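Local atomic coordinates of trans-2-enoyl-CoA reductase (PDB entry 4GGO), a protein that catalyses the NADH-dependent reduction of the carbon-carbon double bond of trans-2-enoyl-CoA thioesters, converting crotonyl-CoA to butyryl-CoA in fatty acid synthesis. Residues G111-T116 with K135-K140; G175-P180 with K186-E191; P292-S297 with D342-E347. One frame throughout, in Å; residues are numbered along the deposited sequence.

Overall arrangement
The three contacts follow one another along the chain of this monomeric Rossmann-fold reductase. Contact 1 lies beside the edge strand 114-118 of the parallel sheet, away from the annotated sites, its centre about 46 Å from that of contact 2 and about 38 Å from that of contact 3, on the opposite side of the molecule. Contacts 2 and 3 touch: Pro292 and Leu293 of helix 291-305 pack against the strand 173-178 of the hairpin, with Thr177 OG1 3.3 Å from Pro292 CG. Contact 3 is nearest to the active site, the side chain of Glu344 lying about 3 Å from that of the substrate-binding Tyr234, whereas the side chain of Ile188 in contact 2 is about 11 Å from that of Tyr244, the presumed proton donor.

Contact 1: residues G111-T116 with K135-K140; sequences GLYSVT and KKKGIK
Tyr113 reaches across from the residues just before strand 114-118 to meet Ile139 and Lys137 just beyond the C-terminal end of helix 124-136. Its CB is directed at the opposite segment, and the anti placement of CG relative to the backbone N (chi1 169°) carries the ring toward it. The inner part of the ring approaches little: Tyr113 CD2 is 4.2 Å from Ile139 CD1. One atom further out the contact tightens, and Tyr113 CE2 lies 3.6 Å from Ile139 CD1, the closest approach between the segments. The other ortho carbon of the phenol, Tyr113 CE1, lies nearest the lysine, 4.1 Å from Lys137 CE. At the tip, Tyr113 OH comes within 3.9 Å of Lys137 CG, but its polar partner is the Glu133 carboxylate, one turn back in the helix, to which it is hydrogen-bonded.

Both partners approach the ring obliquely and lie to the same side of its plane. Ile139 comes from the opposite direction to the tyrosine and, with its CG1-CD1 arm fully extended (chi2 179°), offers just its terminal methyl. Lys137 is folded at both chi2 and chi3, so that CD bows away from the ring while CG and CE on either side of it make the touch. The interaction is therefore apolar along the ring, with a hydrogen bond fixing its end.

Lys137 is where the chain leaves helix 124-136, and Gly138, with positive phi, turns it toward strand 141-146. On the other side, Gly111 closes helix 95-110 in a Schellman motif. Tyr113 thus bridges the start of edge strand 114-118 and the end of the crossover helix that follows it, its side chain also touching Ala77 and Ile79 of the adjacent strand 77-82.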
loop_
_atom_site.group_PDB
_atom_site.type_symbol
_atom_site.label_atom_id
_atom_site.label_comp_id
_atom_site.label_asym_id
_atom_site.label_seq_id
_atom_site.Cartn_x
_atom_site.Cartn_y
_atom_site.Cartn_z
ATOM N N GLY A 111 -15.813 -19.087 -5.494
ATOM C CA GLY A 111 -15.935 -20.166 -4.530
ATOM C C GLY A 111 -14.813 -20.141 -3.511
ATOM O O GLY A 111 -14.425 -21.179 -2.973
ATOM N N LEU A 112 -14.290 -18.948 -3.249
ATOM C CA LEU A 112 -13.208 -18.773 -2.288
ATOM C C LEU A 112 -13.737 -18.271 -0.950
ATOM O O LEU A 112 -14.688 -17.488 -0.904
ATOM C CB LEU A 112 -12.176 -17.780 -2.828
ATOM C CG LEU A 112 -11.484 -18.118 -4.150
ATOM C CD1 LEU A 112 -10.607 -16.957 -4.598
ATOM C CD2 LEU A 112 -10.664 -19.391 -4.014
ATOM N N TYR A 113 -13.119 -18.719 0.137
ATOM C CA TYR A 113 -13.435 -18.184 1.455
ATOM C C TYR A 113 -12.854 -16.782 1.592
ATOM O O TYR A 113 -11.657 -16.575 1.383
ATOM C CB TYR A 113 -12.886 -19.084 2.563
ATOM C CG TYR A 113 -12.945 -18.453 3.939
ATOM C CD1 TYR A 113 -14.116 -18.477 4.686
ATOM C CD2 TYR A 113 -11.829 -17.836 4.491
ATOM C CE1 TYR A 113 -14.173 -17.901 5.942
ATOM C CE2 TYR A 113 -11.877 -17.257 5.743
ATOM C CZ TYR A 113 -13.050 -17.295 6.465
ATOM O OH TYR A 113 -13.097 -16.719 7.714
ATOM N N SER A 114 -13.702 -15.823 1.945
ATOM C CA SER A 114 -13.259 -14.447 2.123
ATOM C C SER A 114 -14.108 -13.720 3.157
ATOM O O SER A 114 -15.318 -13.566 2.987
ATOM C CB SER A 114 -13.296 -13.695 0.793
ATOM O OG SER A 114 -12.873 -12.353 0.959
ATOM N N VAL A 115 -13.464 -13.278 4.232
ATOM C CA VAL A 115 -14.138 -12.511 5.269
ATOM C C VAL A 115 -13.422 -11.185 5.496
ATOM O O VAL A 115 -12.206 -11.148 5.681
ATOM C CB VAL A 115 -14.215 -13.294 6.594
ATOM C CG1 VAL A 115 -14.641 -12.379 7.735
ATOM C CG2 VAL A 115 -15.173 -14.468 6.458
ATOM N N THR A 116 -14.185 -10.097 5.469
ATOM C CA THR A 116 -13.630 -8.771 5.701
ATOM C C THR A 116 -14.117 -8.208 7.031
ATOM O O THR A 116 -15.320 -8.111 7.271
ATOM C CB THR A 116 -14.010 -7.796 4.573
ATOM O OG1 THR A 116 -13.576 -8.327 3.314
ATOM C CG2 THR A 116 -13.361 -6.438 4.798
ATOM N N LYS A 135 -10.412 -18.956 14.780
ATOM C CA LYS A 135 -10.702 -20.094 15.649
ATOM C C LYS A 135 -11.908 -20.877 15.146
ATOM O O LYS A 135 -11.940 -22.105 15.218
ATOM C CB LYS A 135 -10.962 -19.618 17.081
ATOM C CG LYS A 135 -9.710 -19.244 17.858
ATOM C CD LYS A 135 -8.905 -20.475 18.237
ATOM C CE LYS A 135 -7.602 -20.088 18.918
ATOM N NZ LYS A 135 -7.832 -19.188 20.081
ATOM N N LYS A 136 -12.896 -20.153 14.631
ATOM C CA LYS A 136 -14.156 -20.744 14.193
ATOM C C LYS A 136 -13.988 -21.652 12.978
ATOM O O LYS A 136 -14.652 -22.683 12.867
ATOM C CB LYS A 136 -15.157 -19.632 13.868
ATOM C CG LYS A 136 -16.520 -20.121 13.416
ATOM C CD LYS A 136 -17.278 -19.032 12.667
ATOM C CE LYS A 136 -17.244 -17.700 13.407
ATOM N NZ LYS A 136 -18.066 -16.646 12.739
ATOM N N LYS A 137 -13.098 -21.262 12.070
ATOM C CA LYS A 137 -12.938 -21.977 10.809
ATOM C C LYS A 137 -11.703 -22.873 10.798
ATOM O O LYS A 137 -11.364 -23.458 9.769
ATOM C CB LYS A 137 -12.881 -20.987 9.644
ATOM C CG LYS A 137 -14.070 -20.039 9.577
ATOM C CD LYS A 137 -15.362 -20.776 9.253
ATOM C CE LYS A 137 -15.335 -21.353 7.844
ATOM N NZ LYS A 137 -16.630 -21.992 7.476
ATOM N N GLY A 138 -11.041 -22.982 11.946
ATOM C CA GLY A 138 -9.853 -23.808 12.070
ATOM C C GLY A 138 -8.713 -23.317 11.198
ATOM O O GLY A 138 -7.974 -24.113 10.614
ATOM N N ILE A 139 -8.567 -22.000 11.114
ATOM C CA ILE A 139 -7.549 -21.391 10.267
ATOM C C ILE A 139 -6.272 -21.058 11.034
ATOM O O ILE A 139 -6.316 -20.427 12.090
ATOM C CB ILE A 139 -8.080 -20.108 9.586
ATOM C CG1 ILE A 139 -9.094 -20.461 8.497
ATOM C CG2 ILE A 139 -6.940 -19.295 8.988
ATOM C CD1 ILE A 139 -9.684 -19.255 7.802
ATOM N N LYS A 140 -5.141 -21.510 10.499
ATOM C CA LYS A 140 -3.831 -21.046 10.936
ATOM C C LYS A 140 -3.183 -20.297 9.777
ATOM O O LYS A 140 -3.062 -20.834 8.677
ATOM C CB LYS A 140 -2.943 -22.216 11.361
ATOM C CG LYS A 140 -3.278 -22.816 12.720
ATOM C CD LYS A 140 -2.202 -23.807 13.146
ATOM C CE LYS A 140 -2.446 -24.342 14.546
ATOM N NZ LYS A 140 -1.338 -25.232 14.995
#

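Contact 2: residues G175-P180 with K186-E191; sequences GKTVDP and KEISAE
Thr177 and Ile188 meet through methyl groups whose positions are set by their first torsions. In Thr177, OG1 is anti to the backbone N (chi1 -172°), which leaves CG2 in the crowded position between N and the carbonyl carbon. In Ile188 it is CG1 that is held there (chi1 69°), while CG2 turns beside the backbone N. Thr177 CG2 then packs 3.8 Å from Ile188 CG2 and 3.7 Å from Lys186 CB, all three side chains rising from the same face of the two strands. Lys186 runs out extended beyond CG, alongside Asp179, and its NZ makes a long salt bridge of 4.0 Å with Asp179 OD2. The other oxygen, OD1, is occupied by the amides of Phe181 and Thr182 in the intervening turn.

Beneath these side chains the backbones are joined by four hydrogen bonds. Gly175 and Ile188 form one hydrogen-bonded pair, Gly175 N to Ile188 O and Ile188 N to Gly175 O, each 3.2 Å. Thr177 and Lys186 form the next, with Lys186 N 2.9 Å from Thr177 O. Between them, the non-hydrogen-bonded pair Lys176 and Glu187 sends its side chains to the other face, and Lys176 CA makes a CH···O contact of 3.3 Å with Lys186 O.

Segments 175-178 and 186-190 run at 122° to each other, far from strict antiparallel alignment. This is a two-stranded, strongly twisted beta hairpin, separate from the parallel Rossmann sheet, whose first strand and the residues after it pack against helices 291-305 and 371-380.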
loop_
_atom_site.group_PDB
_atom_site.type_symbol
_atom_site.label_atom_id
_atom_site.label_comp_id
_atom_site.label_asym_id
_atom_site.label_seq_id
_atom_site.Cartn_x
_atom_site.Cartn_y
_atom_site.Cartn_z
ATOM N N GLY A 175 12.140 21.678 -1.760
ATOM C CA GLY A 175 12.362 21.170 -3.098
ATOM C C GLY A 175 11.242 21.537 -4.049
ATOM O O GLY A 175 10.186 22.009 -3.629
ATOM N N LYS A 176 11.475 21.319 -5.337
ATOM C CA LYS A 176 10.448 21.548 -6.343
ATOM C C LYS A 176 9.297 20.560 -6.184
ATOM O O LYS A 176 9.415 19.567 -5.473
ATOM C CB LYS A 176 11.043 21.441 -7.750
ATOM C CG LYS A 176 12.030 22.550 -8.090
ATOM C CD LYS A 176 12.200 22.727 -9.598
ATOM C CE LYS A 176 13.156 21.707 -10.201
ATOM N NZ LYS A 176 13.395 21.995 -11.648
ATOM N N THR A 177 8.178 20.858 -6.830
ATOM C CA THR A 177 7.042 19.947 -6.882
ATOM C C THR A 177 6.194 20.334 -8.080
ATOM O O THR A 177 6.445 21.355 -8.717
ATOM C CB THR A 177 6.181 19.995 -5.602
ATOM O OG1 THR A 177 5.201 18.950 -5.644
ATOM C CG2 THR A 177 5.472 21.335 -5.482
ATOM N N VAL A 178 5.189 19.527 -8.391
ATOM C CA VAL A 178 4.343 19.813 -9.539
ATOM C C VAL A 178 2.891 19.434 -9.261
ATOM O O VAL A 178 2.611 18.418 -8.624
ATOM C CB VAL A 178 4.867 19.109 -10.822
ATOM C CG1 VAL A 178 4.753 17.593 -10.702
ATOM C CG2 VAL A 178 4.134 19.613 -12.057
ATOM N N ASP A 179 1.973 20.283 -9.706
ATOM C CA ASP A 179 0.555 19.972 -9.641
ATOM C C ASP A 179 0.188 19.302 -10.955
ATOM O O ASP A 179 0.137 19.958 -11.995
ATOM C CB ASP A 179 -0.266 21.247 -9.427
ATOM C CG ASP A 179 -1.737 20.968 -9.157
ATOM O OD1 ASP A 179 -2.361 20.200 -9.920
ATOM O OD2 ASP A 179 -2.273 21.521 -8.175
ATOM N N PRO A 180 -0.064 17.985 -10.912
ATOM C CA PRO A 180 -0.311 17.170 -12.107
ATOM C C PRO A 180 -1.567 17.582 -12.871
ATOM O O PRO A 180 -1.702 17.237 -14.044
ATOM C CB PRO A 180 -0.482 15.759 -11.536
ATOM C CG PRO A 180 -0.923 15.974 -10.129
ATOM C CD PRO A 180 -0.188 17.197 -9.674
ATOM N N LYS A 186 6.053 24.209 -8.499
ATOM C CA LYS A 186 6.123 25.058 -7.316
ATOM C C LYS A 186 7.365 24.765 -6.496
ATOM O O LYS A 186 8.118 23.836 -6.788
ATOM C CB LYS A 186 4.900 24.848 -6.426
ATOM C CG LYS A 186 3.572 24.960 -7.130
ATOM C CD LYS A 186 2.451 24.589 -6.183
ATOM C CE LYS A 186 1.128 24.471 -6.909
ATOM N NZ LYS A 186 0.074 23.918 -6.016
ATOM N N GLU A 187 7.563 25.566 -5.459
ATOM C CA GLU A 187 8.600 25.307 -4.473
ATOM C C GLU A 187 7.964 25.245 -3.093
ATOM O O GLU A 187 7.473 26.251 -2.580
ATOM C CB GLU A 187 9.675 26.390 -4.519
ATOM C CG GLU A 187 10.727 26.252 -3.433
ATOM C CD GLU A 187 12.101 26.691 -3.893
ATOM O OE1 GLU A 187 12.374 26.613 -5.110
ATOM O OE2 GLU A 187 12.910 27.113 -3.040
ATOM N N ILE A 188 7.959 24.057 -2.500
ATOM C CA ILE A 188 7.350 23.868 -1.191
ATOM C C ILE A 188 8.374 23.377 -0.179
ATOM O O ILE A 188 9.452 22.914 -0.548
ATOM C CB ILE A 188 6.175 22.880 -1.248
ATOM C CG1 ILE A 188 6.673 21.464 -1.537
ATOM C CG2 ILE A 188 5.169 23.318 -2.297
ATOM C CD1 ILE A 188 5.589 20.412 -1.437
ATOM N N SER A 189 8.028 23.478 1.099
ATOM C CA SER A 189 8.961 23.148 2.164
ATOM C C SER A 189 8.314 22.341 3.282
ATOM O O SER A 189 7.100 22.395 3.483
ATOM C CB SER A 189 9.565 24.428 2.747
ATOM O OG SER A 189 10.204 25.196 1.742
ATOM N N ALA A 190 9.140 21.593 4.004
ATOM C CA ALA A 190 8.710 20.908 5.214
ATOM C C ALA A 190 9.617 21.333 6.362
ATOM O O ALA A 190 10.829 21.121 6.319
ATOM C CB ALA A 190 8.755 19.400 5.022
ATOM N N GLU A 191 9.026 21.949 7.381
ATOM C CA GLU A 191 9.780 22.441 8.528
ATOM C C GLU A 191 10.300 21.276 9.366
ATOM O O GLU A 191 9.705 20.203 9.367
ATOM C CB GLU A 191 8.896 23.355 9.384
ATOM C CG GLU A 191 8.260 24.513 8.622
ATOM C CD GLU A 191 9.209 25.680 8.404
ATOM O OE1 GLU A 191 8.844 26.816 8.778
ATOM O OE2 GLU A 191 10.311 25.471 7.856
#

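Contact 3: residues P292-S297 with D342-E347; sequences PLYLAS and DWELEE
Tyr294 and Glu344 meet obliquely in the buried interior, where helix 291-305 faces the loop that follows strand 338-339, the last strand of the parallel Rossmann sheet. In the tyrosine, CG set anti to the backbone N (chi1 167°) sends the ring toward the loop, and the glutamate comes from the loop with its chain extended. The phenol oxygen meets OE2, with CD and CG of the glutamate close behind. Glu344 OE2 sits at the ring edge, near the ring plane, 3.3 Å from both CZ and CE2 of Tyr294, while the carboxylate as a whole is turned 37° from the ring. Tyr294 OH donates to Glu344 OE2 over 2.5 Å, a very short hydrogen bond.

Further partners fix both groups. OE2 is also hydrogen-bonded to the hydroxyl of Tyr234, a residue that binds substrate, and OE1 to the backbone N of Gly279, so both carboxylate oxygens are engaged, which should restrict the rotation of the group. The Tyr294 hydroxyl is joined in turn by Gln350 NE2 of helix 347-359, which also reaches Glu344 O. Glu344 thus acts as a second-shell residue that probably helps to position Tyr234, with Tyr294 holding it from the helix side; the side chain of NAD-binding Tyr62 lies about 7 Å from that of Glu344.

Tyr294 packs against Val353 of helix 347-359, and so does Ser297, one turn further along helix 291-305. The serine hydroxyl folds back on its own helix: Leu293 O accepts from Ser297 OG at 2.7 Å and from Ser297 N at 3.0 Å, the two donors reaching it from opposite faces of the carbonyl plane.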
loop_
_atom_site.group_PDB
_atom_site.type_symbol
_atom_site.label_atom_id
_atom_site.label_comp_id
_atom_site.label_asym_id
_atom_site.label_seq_id
_atom_site.Cartn_x
_atom_site.Cartn_y
_atom_site.Cartn_z
ATOM N N PRO A 292 6.037 14.466 -5.826
ATOM C CA PRO A 292 5.182 14.429 -7.021
ATOM C C PRO A 292 5.967 14.606 -8.319
ATOM O O PRO A 292 5.625 13.984 -9.326
ATOM C CB PRO A 292 4.241 15.621 -6.814
ATOM C CG PRO A 292 4.241 15.848 -5.344
ATOM C CD PRO A 292 5.645 15.561 -4.921
ATOM N N LEU A 293 7.000 15.441 -8.291
ATOM C CA LEU A 293 7.838 15.656 -9.465
ATOM C C LEU A 293 8.688 14.425 -9.751
ATOM O O LEU A 293 8.884 14.048 -10.905
ATOM C CB LEU A 293 8.739 16.878 -9.274
ATOM C CG LEU A 293 9.728 17.149 -10.411
ATOM C CD1 LEU A 293 8.991 17.385 -11.721
ATOM C CD2 LEU A 293 10.629 18.327 -10.080
ATOM N N TYR A 294 9.197 13.807 -8.690
ATOM C CA TYR A 294 9.983 12.589 -8.815
ATOM C C TYR A 294 9.160 11.452 -9.416
ATOM O O TYR A 294 9.592 10.806 -10.372
ATOM C CB TYR A 294 10.541 12.169 -7.454
ATOM C CG TYR A 294 11.105 10.767 -7.439
ATOM C CD1 TYR A 294 12.282 10.465 -8.113
ATOM C CD2 TYR A 294 10.464 9.746 -6.749
ATOM C CE1 TYR A 294 12.804 9.187 -8.105
ATOM C CE2 TYR A 294 10.980 8.461 -6.734
ATOM C CZ TYR A 294 12.150 8.187 -7.416
ATOM O OH TYR A 294 12.672 6.914 -7.405
ATOM N N LEU A 295 7.977 11.221 -8.852
ATOM C CA LEU A 295 7.093 10.153 -9.314
ATOM C C LEU A 295 6.663 10.346 -10.763
ATOM O O LEU A 295 6.658 9.397 -11.542
ATOM C CB LEU A 295 5.857 10.048 -8.418
ATOM C CG LEU A 295 6.082 9.498 -7.009
ATOM C CD1 LEU A 295 4.791 9.529 -6.216
ATOM C CD2 LEU A 295 6.641 8.087 -7.071
ATOM N N ALA A 296 6.297 11.574 -11.114
ATOM C CA ALA A 296 5.916 11.893 -12.487
ATOM C C ALA A 296 7.072 11.618 -13.444
ATOM O O ALA A 296 6.873 11.121 -14.553
ATOM C CB ALA A 296 5.469 13.343 -12.592
ATOM N N SER A 297 8.283 11.939 -13.001
ATOM C CA SER A 297 9.477 11.687 -13.793
ATOM C C SER A 297 9.802 10.198 -13.809
ATOM O O SER A 297 10.220 9.658 -14.833
ATOM C CB SER A 297 10.660 12.479 -13.238
ATOM O OG SER A 297 10.354 13.861 -13.170
ATOM N N ASP A 342 13.773 -2.520 -6.491
ATOM C CA ASP A 342 15.053 -2.742 -7.154
ATOM C C ASP A 342 15.085 -2.197 -8.582
ATOM O O ASP A 342 16.129 -1.759 -9.057
ATOM C CB ASP A 342 15.438 -4.227 -7.118
ATOM C CG ASP A 342 14.329 -5.135 -7.622
ATOM O OD1 ASP A 342 13.162 -4.697 -7.673
ATOM O OD2 ASP A 342 14.628 -6.300 -7.960
ATOM N N TRP A 343 13.942 -2.216 -9.260
ATOM C CA TRP A 343 13.854 -1.649 -10.601
ATOM C C TRP A 343 13.844 -0.122 -10.541
ATOM O O TRP A 343 14.424 0.543 -11.396
ATOM C CB TRP A 343 12.605 -2.155 -11.328
ATOM C CG TRP A 343 12.609 -3.633 -11.593
ATOM C CD1 TRP A 343 13.606 -4.520 -11.302
ATOM C CD2 TRP A 343 11.565 -4.393 -12.210
ATOM N NE1 TRP A 343 13.245 -5.787 -11.697
ATOM C CE2 TRP A 343 11.995 -5.735 -12.257
ATOM C CE3 TRP A 343 10.307 -4.069 -12.729
ATOM C CZ2 TRP A 343 11.211 -6.752 -12.800
ATOM C CZ3 TRP A 343 9.531 -5.082 -13.266
ATOM C CH2 TRP A 343 9.985 -6.405 -13.299
ATOM N N GLU A 344 13.178 0.425 -9.528
ATOM C CA GLU A 344 13.132 1.872 -9.340
ATOM C C GLU A 344 14.515 2.437 -9.041
ATOM O O GLU A 344 14.911 3.464 -9.593
ATOM C CB GLU A 344 12.167 2.249 -8.210
ATOM C CG GLU A 344 12.308 3.700 -7.751
ATOM C CD GLU A 344 11.272 4.099 -6.717
ATOM O OE1 GLU A 344 10.355 3.297 -6.457
ATOM O OE2 GLU A 344 11.371 5.219 -6.169
ATOM N N LEU A 345 15.249 1.760 -8.166
ATOM C CA LEU A 345 16.535 2.271 -7.708
ATOM C C LEU A 345 17.713 1.770 -8.538
ATOM O O LEU A 345 18.866 1.902 -8.126
ATOM C CB LEU A 345 16.749 1.953 -6.228
ATOM C CG LEU A 345 15.782 2.646 -5.267
ATOM C CD1 LEU A 345 16.101 2.275 -3.829
ATOM C CD2 LEU A 345 15.827 4.159 -5.459
ATOM N N GLU A 346 17.418 1.195 -9.702
ATOM C CA GLU A 346 18.458 0.880 -10.674
ATOM C C GLU A 346 19.188 2.162 -11.036
ATOM O O GLU A 346 18.570 3.219 -11.149
ATOM C CB GLU A 346 17.860 0.278 -11.942
ATOM C CG GLU A 346 17.532 -1.192 -11.865
ATOM C CD GLU A 346 16.850 -1.681 -13.125
ATOM O OE1 GLU A 346 17.094 -1.087 -14.197
ATOM O OE2 GLU A 346 16.066 -2.650 -13.046
ATOM N N GLU A 347 20.501 2.066 -11.210
ATOM C CA GLU A 347 21.318 3.228 -11.532
ATOM C C GLU A 347 20.862 3.908 -12.820
ATOM O O GLU A 347 20.771 5.133 -12.883
ATOM C CB GLU A 347 22.791 2.832 -11.641
ATOM C CG GLU A 347 23.721 4.009 -11.888
ATOM C CD GLU A 347 25.135 3.584 -12.209
ATOM O OE1 GLU A 347 25.742 2.856 -11.396
ATOM O OE2 GLU A 347 25.645 3.986 -13.275
#